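Titin (Homo sapiens, PDB 5JDD) is a giant muscle protein whose I-band segment, three immunoglobulin domains in tandem here, probably contributes to the elasticity of the sarcomere. Local coordinates at residues S46-L51 with P67-E72; L60-I65 with G71-V76; E159-F162 with D167-S170; K137-V140 with H145-I148. All blocks are in the same frame, centred on the assembly; numbering follows the deposited sequence.

Contact 1. Residues S46-L51 with P67-E72; sequences SDKHRL and PSDAGE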
loop_
_atom_site.group_PDB
_atom_site.type_symbol
_atom_site.label_atom_id
_atom_site.label_comp_id
_atom_site.label_asym_id
_atom_site.label_seq_id
_atom_site.Cartn_x
_atom_site.Cartn_y
_atom_site.Cartn_z
ATOM N N SER A 46 0.159 40.335 1.554
ATOM C CA SER A 46 1.396 39.573 1.679
ATOM C C SER A 46 1.404 38.539 0.581
ATOM O O SER A 46 0.485 38.485 -0.235
ATOM C CB SER A 46 1.463 38.875 3.032
ATOM O OG SER A 46 0.539 37.789 3.077
ATOM N N ASP A 47 2.428 37.698 0.563
ATOM C CA ASP A 47 2.430 36.621 -0.412
ATOM C C ASP A 47 1.301 35.616 -0.133
ATOM O O ASP A 47 0.869 34.902 -1.037
ATOM C CB ASP A 47 3.804 35.952 -0.477
ATOM C CG ASP A 47 4.891 36.905 -0.958
ATOM O OD1 ASP A 47 4.551 37.990 -1.485
ATOM O OD2 ASP A 47 6.086 36.568 -0.815
ATOM N N LYS A 48 0.810 35.590 1.107
ATOM C CA LYS A 48 -0.303 34.715 1.495
ATOM C C LYS A 48 -1.679 35.394 1.405
ATOM O O LYS A 48 -2.687 34.743 1.112
ATOM C CB LYS A 48 -0.085 34.165 2.915
ATOM C CG LYS A 48 -1.323 33.543 3.573
ATOM C CD LYS A 48 -1.278 32.022 3.587
ATOM C CE LYS A 48 -0.218 31.498 4.543
ATOM N NZ LYS A 48 -0.177 30.009 4.585
ATOM N N HIS A 49 -1.720 36.703 1.648
ATOM C CA HIS A 49 -2.994 37.416 1.746
ATOM C C HIS A 49 -3.162 38.456 0.654
ATOM O O HIS A 49 -2.285 39.296 0.439
ATOM C CB HIS A 49 -3.094 38.122 3.098
ATOM C CG HIS A 49 -2.871 37.224 4.271
ATOM N ND1 HIS A 49 -1.667 37.153 4.939
ATOM C CD2 HIS A 49 -3.700 36.355 4.896
ATOM C CE1 HIS A 49 -1.764 36.279 5.926
ATOM N NE2 HIS A 49 -2.988 35.780 5.921
ATOM N N ARG A 50 -4.295 38.408 -0.031
ATOM C CA ARG A 50 -4.646 39.436 -0.994
ATOM C C ARG A 50 -5.952 40.088 -0.583
ATOM O O ARG A 50 -6.941 39.410 -0.295
ATOM C CB ARG A 50 -4.813 38.840 -2.386
ATOM C CG ARG A 50 -5.228 39.851 -3.441
ATOM C CD ARG A 50 -5.086 39.283 -4.844
ATOM N NE ARG A 50 -3.723 38.823 -5.077
ATOM C CZ ARG A 50 -3.336 37.556 -4.975
ATOM N NH1 ARG A 50 -4.219 36.617 -4.654
ATOM N NH2 ARG A 50 -2.069 37.226 -5.191
ATOM N N LEU A 51 -5.948 41.409 -0.555
ATOM C CA LEU A 51 -7.135 42.191 -0.230
ATOM C C LEU A 51 -7.636 42.829 -1.510
ATOM O O LEU A 51 -6.910 43.586 -2.155
ATOM C CB LEU A 51 -6.798 43.284 0.782
ATOM C CG LEU A 51 -6.245 42.820 2.125
ATOM C CD1 LEU A 51 -5.873 44.011 2.998
ATOM C CD2 LEU A 51 -7.277 41.968 2.809
ATOM N N PRO A 67 -2.262 24.793 8.125
ATOM C CA PRO A 67 -3.086 24.644 9.325
ATOM C C PRO A 67 -3.044 25.874 10.242
ATOM O O PRO A 67 -4.030 26.150 10.937
ATOM C CB PRO A 67 -2.462 23.427 10.014
ATOM C CG PRO A 67 -1.948 22.602 8.875
ATOM C CD PRO A 67 -1.436 23.594 7.869
ATOM N N SER A 68 -1.946 26.629 10.226
ATOM C CA SER A 68 -1.859 27.833 11.056
ATOM C C SER A 68 -2.830 28.939 10.621
ATOM O O SER A 68 -3.097 29.879 11.381
ATOM C CB SER A 68 -0.423 28.363 11.095
ATOM O OG SER A 68 0.010 28.771 9.812
ATOM N N ASP A 69 -3.367 28.831 9.407
ATOM C CA ASP A 69 -4.326 29.816 8.912
ATOM C C ASP A 69 -5.742 29.538 9.406
ATOM O O ASP A 69 -6.646 30.355 9.223
ATOM C CB ASP A 69 -4.340 29.838 7.388
ATOM C CG ASP A 69 -3.038 30.312 6.801
ATOM O OD1 ASP A 69 -2.527 31.367 7.233
ATOM O OD2 ASP A 69 -2.518 29.621 5.904
ATOM N N ALA A 70 -5.937 28.381 10.033
ATOM C CA ALA A 70 -7.255 28.046 10.546
ATOM C C ALA A 70 -7.690 29.054 11.598
ATOM O O ALA A 70 -6.863 29.674 12.275
ATOM C CB ALA A 70 -7.260 26.643 11.118
ATOM N N GLY A 71 -8.994 29.235 11.717
ATOM C CA GLY A 71 -9.537 30.059 12.778
ATOM C C GLY A 71 -10.486 31.124 12.278
ATOM O O GLY A 71 -10.971 31.073 11.149
ATOM N N GLU A 72 -10.753 32.105 13.129
ATOM C CA GLU A 72 -11.793 33.086 12.857
ATOM C C GLU A 72 -11.235 34.352 12.222
ATOM O O GLU A 72 -10.232 34.911 12.683
ATOM C CB GLU A 72 -12.525 33.426 14.153
ATOM C CG GLU A 72 -13.808 34.228 13.980
ATOM C CD GLU A 72 -14.659 34.195 15.236
ATOM O OE1 GLU A 72 -14.193 34.704 16.283
ATOM O OE2 GLU A 72 -15.781 33.643 15.179
HETATM O O HOH W 1 -3.913 33.734 7.713
#

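Contact 2. Residues L60-I65 with G71-V76; sequences LMLQNI and GEYTAV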
loop_
_atom_site.group_PDB
_atom_site.type_symbol
_atom_site.label_atom_id
_atom_site.label_comp_id
_atom_site.label_asym_id
_atom_site.label_seq_id
_atom_site.Cartn_x
_atom_site.Cartn_y
_atom_site.Cartn_z
ATOM N N LEU A 60 -11.099 38.892 0.986
ATOM C CA LEU A 60 -9.807 38.481 1.519
ATOM C C LEU A 60 -9.509 37.110 0.944
ATOM O O LEU A 60 -10.256 36.157 1.171
ATOM C CB LEU A 60 -9.859 38.390 3.040
ATOM C CG LEU A 60 -8.681 37.683 3.714
ATOM C CD1 LEU A 60 -7.389 38.425 3.447
ATOM C CD2 LEU A 60 -8.930 37.566 5.213
ATOM N N MET A 61 -8.431 37.015 0.180
ATOM C CA MET A 61 -8.028 35.753 -0.418
ATOM C C MET A 61 -6.809 35.219 0.315
ATOM O O MET A 61 -5.850 35.952 0.578
ATOM C CB MET A 61 -7.731 35.951 -1.906
ATOM C CG MET A 61 -8.885 36.579 -2.689
ATOM S SD MET A 61 -8.409 36.932 -4.394
ATOM C CE MET A 61 -9.719 38.046 -4.888
ATOM N N LEU A 62 -6.859 33.941 0.662
ATOM C CA LEU A 62 -5.761 33.287 1.351
ATOM C C LEU A 62 -5.201 32.217 0.433
ATOM O O LEU A 62 -5.905 31.272 0.042
ATOM C CB LEU A 62 -6.237 32.657 2.660
ATOM C CG LEU A 62 -7.125 33.514 3.568
ATOM C CD1 LEU A 62 -7.624 32.700 4.754
ATOM C CD2 LEU A 62 -6.379 34.720 4.046
ATOM N N GLN A 63 -3.929 32.357 0.095
ATOM C CA GLN A 63 -3.313 31.470 -0.876
ATOM C C GLN A 63 -2.482 30.402 -0.183
ATOM O O GLN A 63 -1.827 30.678 0.822
ATOM C CB GLN A 63 -2.474 32.290 -1.861
ATOM C CG GLN A 63 -3.310 33.336 -2.592
ATOM C CD GLN A 63 -2.480 34.367 -3.326
ATOM O OE1 GLN A 63 -2.743 34.674 -4.488
ATOM N NE2 GLN A 63 -1.481 34.922 -2.647
ATOM N N ASN A 64 -2.552 29.176 -0.706
ATOM C CA ASN A 64 -1.729 28.059 -0.226
ATOM C C ASN A 64 -1.851 27.869 1.284
ATOM O O ASN A 64 -0.857 27.910 2.004
ATOM C CB ASN A 64 -0.261 28.259 -0.638
ATOM C CG ASN A 64 0.589 27.006 -0.457
ATOM O OD1 ASN A 64 0.078 25.910 -0.227
ATOM N ND2 ASN A 64 1.905 27.171 -0.570
ATOM N N ILE A 65 -3.077 27.654 1.759
ATOM C CA ILE A 65 -3.336 27.679 3.201
ATOM C C ILE A 65 -2.612 26.589 3.972
ATOM O O ILE A 65 -2.379 25.481 3.472
ATOM C CB ILE A 65 -4.837 27.626 3.551
ATOM C CG1 ILE A 65 -5.477 26.339 3.021
ATOM C CG2 ILE A 65 -5.570 28.859 3.017
ATOM C CD1 ILE A 65 -6.975 26.285 3.292
ATOM N N GLY A 71 -8.994 29.235 11.717
ATOM C CA GLY A 71 -9.537 30.059 12.778
ATOM C C GLY A 71 -10.486 31.124 12.278
ATOM O O GLY A 71 -10.971 31.073 11.149
ATOM N N GLU A 72 -10.753 32.105 13.129
ATOM C CA GLU A 72 -11.793 33.086 12.857
ATOM C C GLU A 72 -11.235 34.352 12.222
ATOM O O GLU A 72 -10.232 34.911 12.683
ATOM C CB GLU A 72 -12.525 33.426 14.153
ATOM C CG GLU A 72 -13.808 34.228 13.980
ATOM C CD GLU A 72 -14.659 34.195 15.236
ATOM O OE1 GLU A 72 -14.193 34.704 16.283
ATOM O OE2 GLU A 72 -15.781 33.643 15.179
ATOM N N TYR A 73 -11.886 34.786 11.150
ATOM C CA TYR A 73 -11.528 36.008 10.450
ATOM C C TYR A 73 -12.653 37.010 10.627
ATOM O O TYR A 73 -13.827 36.638 10.587
ATOM C CB TYR A 73 -11.287 35.702 8.968
ATOM C CG TYR A 73 -10.015 34.921 8.754
ATOM C CD1 TYR A 73 -9.960 33.550 8.996
ATOM C CD2 TYR A 73 -8.861 35.560 8.344
ATOM C CE1 TYR A 73 -8.783 32.845 8.824
ATOM C CE2 TYR A 73 -7.681 34.869 8.161
ATOM C CZ TYR A 73 -7.645 33.506 8.403
ATOM O OH TYR A 73 -6.469 32.808 8.236
ATOM N N THR A 74 -12.298 38.276 10.842
ATOM C CA THR A 74 -13.269 39.335 11.056
ATOM C C THR A 74 -13.115 40.420 9.995
ATOM O O THR A 74 -12.004 40.898 9.736
ATOM C CB THR A 74 -13.091 39.975 12.443
ATOM O OG1 THR A 74 -13.155 38.956 13.445
ATOM C CG2 THR A 74 -14.169 41.026 12.713
ATOM N N ALA A 75 -14.232 40.796 9.374
ATOM C CA ALA A 75 -14.274 41.980 8.522
ATOM C C ALA A 75 -14.857 43.130 9.328
ATOM O O ALA A 75 -15.890 42.976 9.977
ATOM C CB ALA A 75 -15.110 41.730 7.290
ATOM N N VAL A 76 -14.187 44.276 9.286
ATOM C CA VAL A 76 -14.652 45.471 9.974
ATOM C C VAL A 76 -14.995 46.552 8.966
ATOM O O VAL A 76 -14.163 46.914 8.132
ATOM C CB VAL A 76 -13.600 46.019 10.947
ATOM C CG1 VAL A 76 -14.129 47.254 11.662
ATOM C CG2 VAL A 76 -13.209 44.958 11.959
#

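Contact 3. Residues E159-F162 with D167-S170; sequences EYTF and DQVS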
loop_
_atom_site.group_PDB
_atom_site.type_symbol
_atom_site.label_atom_id
_atom_site.label_comp_id
_atom_site.label_asym_id
_atom_site.label_seq_id
_atom_site.Cartn_x
_atom_site.Cartn_y
_atom_site.Cartn_z
ATOM N N GLU A 159 10.272 -3.069 7.017
ATOM C CA GLU A 159 9.226 -2.171 7.457
ATOM C C GLU A 159 8.706 -1.414 6.253
ATOM O O GLU A 159 9.481 -0.794 5.525
ATOM C CB GLU A 159 9.742 -1.185 8.496
ATOM C CG GLU A 159 8.671 -0.201 8.940
ATOM C CD GLU A 159 9.100 0.617 10.134
ATOM O OE1 GLU A 159 10.115 1.336 10.022
ATOM O OE2 GLU A 159 8.423 0.534 11.183
ATOM N N TYR A 160 7.393 -1.464 6.046
ATOM C CA TYR A 160 6.749 -0.797 4.921
ATOM C C TYR A 160 5.932 0.376 5.419
ATOM O O TYR A 160 5.264 0.289 6.446
ATOM C CB TYR A 160 5.890 -1.797 4.136
ATOM C CG TYR A 160 6.734 -2.836 3.441
ATOM C CD1 TYR A 160 7.171 -2.640 2.137
ATOM C CD2 TYR A 160 7.112 -4.002 4.090
ATOM C CE1 TYR A 160 7.963 -3.578 1.498
ATOM C CE2 TYR A 160 7.901 -4.955 3.458
ATOM C CZ TYR A 160 8.325 -4.727 2.165
ATOM O OH TYR A 160 9.103 -5.651 1.525
ATOM N N THR A 161 5.982 1.476 4.681
ATOM C CA THR A 161 5.359 2.712 5.125
ATOM C C THR A 161 4.501 3.291 4.012
ATOM O O THR A 161 4.911 3.285 2.858
ATOM C CB THR A 161 6.448 3.753 5.467
ATOM O OG1 THR A 161 7.286 3.255 6.520
ATOM C CG2 THR A 161 5.832 5.080 5.894
ATOM N N PHE A 162 3.309 3.777 4.361
ATOM C CA PHE A 162 2.531 4.615 3.456
ATOM C C PHE A 162 2.596 6.060 3.935
ATOM O O PHE A 162 2.353 6.341 5.110
ATOM C CB PHE A 162 1.065 4.174 3.382
ATOM C CG PHE A 162 0.289 4.918 2.337
ATOM C CD1 PHE A 162 -0.426 6.060 2.661
ATOM C CD2 PHE A 162 0.340 4.523 1.015
ATOM C CE1 PHE A 162 -1.118 6.773 1.688
ATOM C CE2 PHE A 162 -0.345 5.224 0.034
ATOM C CZ PHE A 162 -1.083 6.361 0.365
ATOM N N ASP A 167 1.288 12.855 7.401
ATOM C CA ASP A 167 1.037 11.690 8.248
ATOM C C ASP A 167 1.749 10.502 7.574
ATOM O O ASP A 167 2.032 10.524 6.368
ATOM C CB ASP A 167 -0.482 11.416 8.332
ATOM C CG ASP A 167 -0.911 10.707 9.635
ATOM O OD1 ASP A 167 -0.036 10.335 10.449
ATOM O OD2 ASP A 167 -2.144 10.524 9.846
ATOM N N GLN A 168 2.073 9.478 8.348
ATOM C CA GLN A 168 2.525 8.228 7.749
ATOM C C GLN A 168 2.167 7.069 8.657
ATOM O O GLN A 168 1.944 7.250 9.852
ATOM C CB GLN A 168 4.023 8.268 7.433
ATOM C CG GLN A 168 4.943 8.293 8.630
ATOM C CD GLN A 168 6.407 8.155 8.227
ATOM O OE1 GLN A 168 6.904 8.920 7.400
ATOM N NE2 GLN A 168 7.096 7.171 8.802
ATOM N N VAL A 169 2.078 5.882 8.075
ATOM C CA VAL A 169 1.756 4.675 8.822
ATOM C C VAL A 169 2.703 3.567 8.370
ATOM O O VAL A 169 3.021 3.465 7.188
ATOM C CB VAL A 169 0.260 4.274 8.637
ATOM C CG1 VAL A 169 -0.086 4.011 7.168
ATOM C CG2 VAL A 169 -0.102 3.085 9.520
ATOM N N SER A 170 3.172 2.760 9.314
ATOM C CA SER A 170 4.101 1.682 8.982
ATOM C C SER A 170 3.654 0.348 9.570
ATOM O O SER A 170 2.926 0.295 10.570
ATOM C CB SER A 170 5.520 1.997 9.476
ATOM O OG SER A 170 6.036 3.181 8.877
HETATM O O HOH W 2 9.666 5.422 7.600
#

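Contact 4. Residues K137-V140 with H145-I148; sequences KIVV and HQLI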
loop_
_atom_site.group_PDB
_atom_site.type_symbol
_atom_site.label_atom_id
_atom_site.label_comp_id
_atom_site.label_asym_id
_atom_site.label_seq_id
_atom_site.Cartn_x
_atom_site.Cartn_y
_atom_site.Cartn_z
ATOM N N LYS A 137 2.709 -4.619 -6.499
ATOM C CA LYS A 137 1.472 -4.102 -7.075
ATOM C C LYS A 137 0.962 -3.003 -6.150
ATOM O O LYS A 137 0.762 -3.223 -4.959
ATOM C CB LYS A 137 0.441 -5.225 -7.214
ATOM C CG LYS A 137 -0.946 -4.776 -7.644
ATOM C CD LYS A 137 -1.031 -4.502 -9.129
ATOM C CE LYS A 137 -2.487 -4.335 -9.549
ATOM N NZ LYS A 137 -3.332 -5.429 -8.982
ATOM N N ILE A 138 0.788 -1.808 -6.696
ATOM C CA ILE A 138 0.338 -0.663 -5.927
ATOM C C ILE A 138 -1.063 -0.286 -6.396
ATOM O O ILE A 138 -1.287 -0.032 -7.582
ATOM C CB ILE A 138 1.340 0.505 -6.069
ATOM C CG1 ILE A 138 2.649 0.131 -5.367
ATOM C CG2 ILE A 138 0.784 1.788 -5.455
ATOM C CD1 ILE A 138 3.797 1.110 -5.601
ATOM N N VAL A 139 -2.009 -0.268 -5.464
ATOM C CA VAL A 139 -3.422 -0.122 -5.806
ATOM C C VAL A 139 -4.041 1.032 -5.027
ATOM O O VAL A 139 -3.726 1.238 -3.851
ATOM C CB VAL A 139 -4.207 -1.412 -5.492
ATOM C CG1 VAL A 139 -5.660 -1.289 -5.929
ATOM C CG2 VAL A 139 -3.564 -2.621 -6.183
ATOM N N VAL A 140 -4.901 1.800 -5.691
ATOM C CA VAL A 140 -5.751 2.772 -5.008
ATOM C C VAL A 140 -7.200 2.418 -5.295
ATOM O O VAL A 140 -7.584 2.220 -6.453
ATOM C CB VAL A 140 -5.496 4.193 -5.502
ATOM C CG1 VAL A 140 -6.368 5.188 -4.728
ATOM C CG2 VAL A 140 -4.025 4.537 -5.368
ATOM N N HIS A 145 -5.748 2.301 0.184
ATOM C CA HIS A 145 -4.464 2.145 -0.483
ATOM C C HIS A 145 -3.866 0.803 -0.140
ATOM O O HIS A 145 -3.815 0.421 1.026
ATOM C CB HIS A 145 -3.516 3.270 -0.073
ATOM C CG HIS A 145 -3.867 4.581 -0.694
ATOM N ND1 HIS A 145 -3.271 5.038 -1.849
ATOM C CD2 HIS A 145 -4.802 5.507 -0.358
ATOM C CE1 HIS A 145 -3.803 6.201 -2.183
ATOM N NE2 HIS A 145 -4.730 6.508 -1.291
ATOM N N GLN A 146 -3.406 0.089 -1.164
ATOM C CA GLN A 146 -2.896 -1.261 -0.973
ATOM C C GLN A 146 -1.540 -1.473 -1.644
ATOM O O GLN A 146 -1.278 -0.959 -2.738
ATOM C CB GLN A 146 -3.916 -2.278 -1.502
ATOM C CG GLN A 146 -3.539 -3.728 -1.276
ATOM C CD GLN A 146 -4.566 -4.685 -1.848
ATOM O OE1 GLN A 146 -5.248 -4.373 -2.826
ATOM N NE2 GLN A 146 -4.681 -5.858 -1.242
ATOM N N LEU A 147 -0.691 -2.246 -0.969
ATOM C CA LEU A 147 0.586 -2.707 -1.510
ATOM C C LEU A 147 0.553 -4.223 -1.491
ATOM O O LEU A 147 0.377 -4.837 -0.436
ATOM C CB LEU A 147 1.759 -2.210 -0.664
ATOM C CG LEU A 147 3.144 -2.747 -1.064
ATOM C CD1 LEU A 147 3.539 -2.212 -2.430
ATOM C CD2 LEU A 147 4.199 -2.358 -0.041
ATOM N N ILE A 148 0.691 -4.828 -2.665
ATOM C CA ILE A 148 0.728 -6.280 -2.776
ATOM C C ILE A 148 2.135 -6.711 -3.178
ATOM O O ILE A 148 2.693 -6.206 -4.161
ATOM C CB ILE A 148 -0.300 -6.776 -3.788
ATOM C CG1 ILE A 148 -1.702 -6.377 -3.324
ATOM C CG2 ILE A 148 -0.209 -8.281 -3.959
ATOM C CD1 ILE A 148 -2.703 -6.270 -4.442
HETATM O O HOH W 3 -1.654 3.087 -3.011
#

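Contact 1. Residues S46-L51 with P67-E72
K48 and D69 mark the nearest approach of the two backbones, yet their CA atoms are 9.8 Å apart, so no main-chain bond joins the segments and side chains must span the gap. The K48 chain does so by bending at CB-CG and CG-CD (chi2 104°, chi3 70°), and its ammonium group meets the D69 carboxylate, which comes from the opposite direction. K48 NZ donates to D69 OD2 at 2.7 Å, in a salt bridge in which the oxygen accepts through its syn lone pair. D69 OD2 also accepts from the backbone N of S66, while NZ has a weak second bond to the N64 carbonyl. D69 belongs to the D-x-G-x-Y sequence that precedes strand F in immunoglobulin domains, and the salt bridge ties this E-F turn, in 3-10 form at 67-69, to the residue just ahead of strand D. A second link runs through water: a bridging molecule donates to D69 OD1 at 2.8 Å and lies in the plane of the H49 ring, 2.9 Å from NE2. With donors on both oxygens, the buried carboxylate is probably kept negative. K48 CG sits over the centre of one H49 ring face, 3.6 Å above the plane. In the loop leading into the strand, S46 OG accepts from the backbone N of K48 (3.0 Å) and of H49 (2.9 Å), an ST turn and ST motif.

Contact 2. Residues L60-I65 with G71-V76
The Y73 ring meets L60 and L62 in the interior of a β-sandwich, where strand E of one sheet faces strand F of the other. The backbones stay far apart, 9.0 Å between the CA atoms of L60 and A75 at their nearest, and no hydrogen bond passes between the segments, so the join consists of side chains from two separate sheets. The tight part is confined to the ring. L60 crosses the tyrosine at about a right angle and places CD2 3.7 Å from Y73 CD2. L62 and the tyrosine come at each other from opposite directions; with its CG anti to the carbonyl carbon (chi1 -46°), L62 brings CD1 to the outer end of the ring, 3.7 Å from Y73 CZ. Both methyl groups reach the ring obliquely. Beyond the two segments the ring stacks on H38 and meets F23 with planes about 30° apart, while L62 also touches L86. The loose side is the other face of strand E and the turn after it: M61, and Q63 just past the strand's end, alternate with the two leucines, are partly exposed and keep their side chains far from 71-76, and N64 is exposed to solvent. The polar end of the tyrosine is engaged too, since Y73 OH bonds to the carbonyl of D69, the tyrosine corner of the Greek-key sandwich. Across the contact the chemistry is dispersion alone, leucine methyls on an apolar ring; the hydroxyl's directed bond lies outside it, to a main-chain carbonyl four residues back.

Contact 3. Residues E159-F162 with D167-S170
The F-G β-hairpin of the second immunoglobulin domain brings T161 beside S170 and F162 beside V169, in antiparallel strands whose axes approach to 4.6 Å. F162 and V169 form the hydrogen-bonded pair: F162 N donates to V169 O at 2.9 Å (154° at the hydrogen), and V169 N returns a bond to F162 O at 3.0 Å (160°). T161 and S170 form the neighbouring non-hydrogen-bonded pair, their CA atoms only 4.2 Å apart, and there the side chains supply the link. With OG1 placed beside its own backbone N (chi1 -60°), T161 meets S170 OG at 2.7 Å in a hydroxyl-hydroxyl hydrogen bond in which either could donate. The T161 methyl CG2, anti to the backbone N, also reaches the amide end of Q168, 3.8 Å from NE2. A water bridges T161 OG1 and Q168 NE2 through weak bonds only. On this same hairpin Y160-T161-F162 falls at the Y-x-C position of strand F, with phenylalanine where many immunoglobulin domains carry the second disulfide cysteine. Accordingly F162 packs against C112 of strand B, and its ring meets W123 edge to face. Y160 makes the tyrosine corner by bonding through OH to the D156 carbonyl. F162 CB and V169 CG1, 4.0 Å apart, share the inner face of the sheet, whereas T161 and S170 lie on the outer one. Above that outer pair the extended E159 chain lies alongside S170 CB, with OE2 3.7 Å away.

Contact 4. Residues K137-V140 with H145-I148
H145 holds its ring beside its own backbone N (chi1 -74°), and V140 sets CG1 anti to N (chi1 -178°), which brings one methyl over the imidazole. V140 CG1 lies 4.2 Å from the ring centroid, 29° off the normal, a CH-pi contact, while CG2 comes 3.6 Å from H145 CE1. This is the D-E β-hairpin of the second immunoglobulin domain. Its register is regular: K137 with I148 and V139 with Q146 are hydrogen-bonded pairs, and I138 with L147 and V140 with H145 are non-hydrogen-bonded ones. K137 and I148 exchange two N-H...O bonds (I148 N to K137 O 2.8 Å) and V139 and Q146 two more (V139 N to Q146 O 2.9 Å), all nearly straight. Side chains alternate between two faces. On the inner one, I138 CG1 rests 3.9 Å from L147 CD1, and both residues touch W123 of the opposing sheet. On the other, K137 and I148 run alongside each other, K137 CB 3.8 Å from I148 CB. I148 CD1 continues across to V139 CG2. The buried H145 ring packs also against F162, and its ND1 is met by water: one molecule at the ring edge sits 2.8 Å from H145 ND1 and donates to V139 O.

From the N terminus, contact 1 opens first, at 46-51, and contact 2 opens at 60-65 before contact 1 has closed at 67-72. Contact 2 then closes at 71-76, so the two cross and share G71 and E72. Together they tie strands D and E of the first immunoglobulin domain to the E-F turn and strand F of the facing sheet. Contacts 4 and 3 follow in series in the second domain, each closing a short hairpin, D-E and then F-G. They belong to opposite sheets, and F162 against H145 joins them across the sandwich. Contacts 1 and 3, in different domains, have centres about 31 Å apart and do not touch.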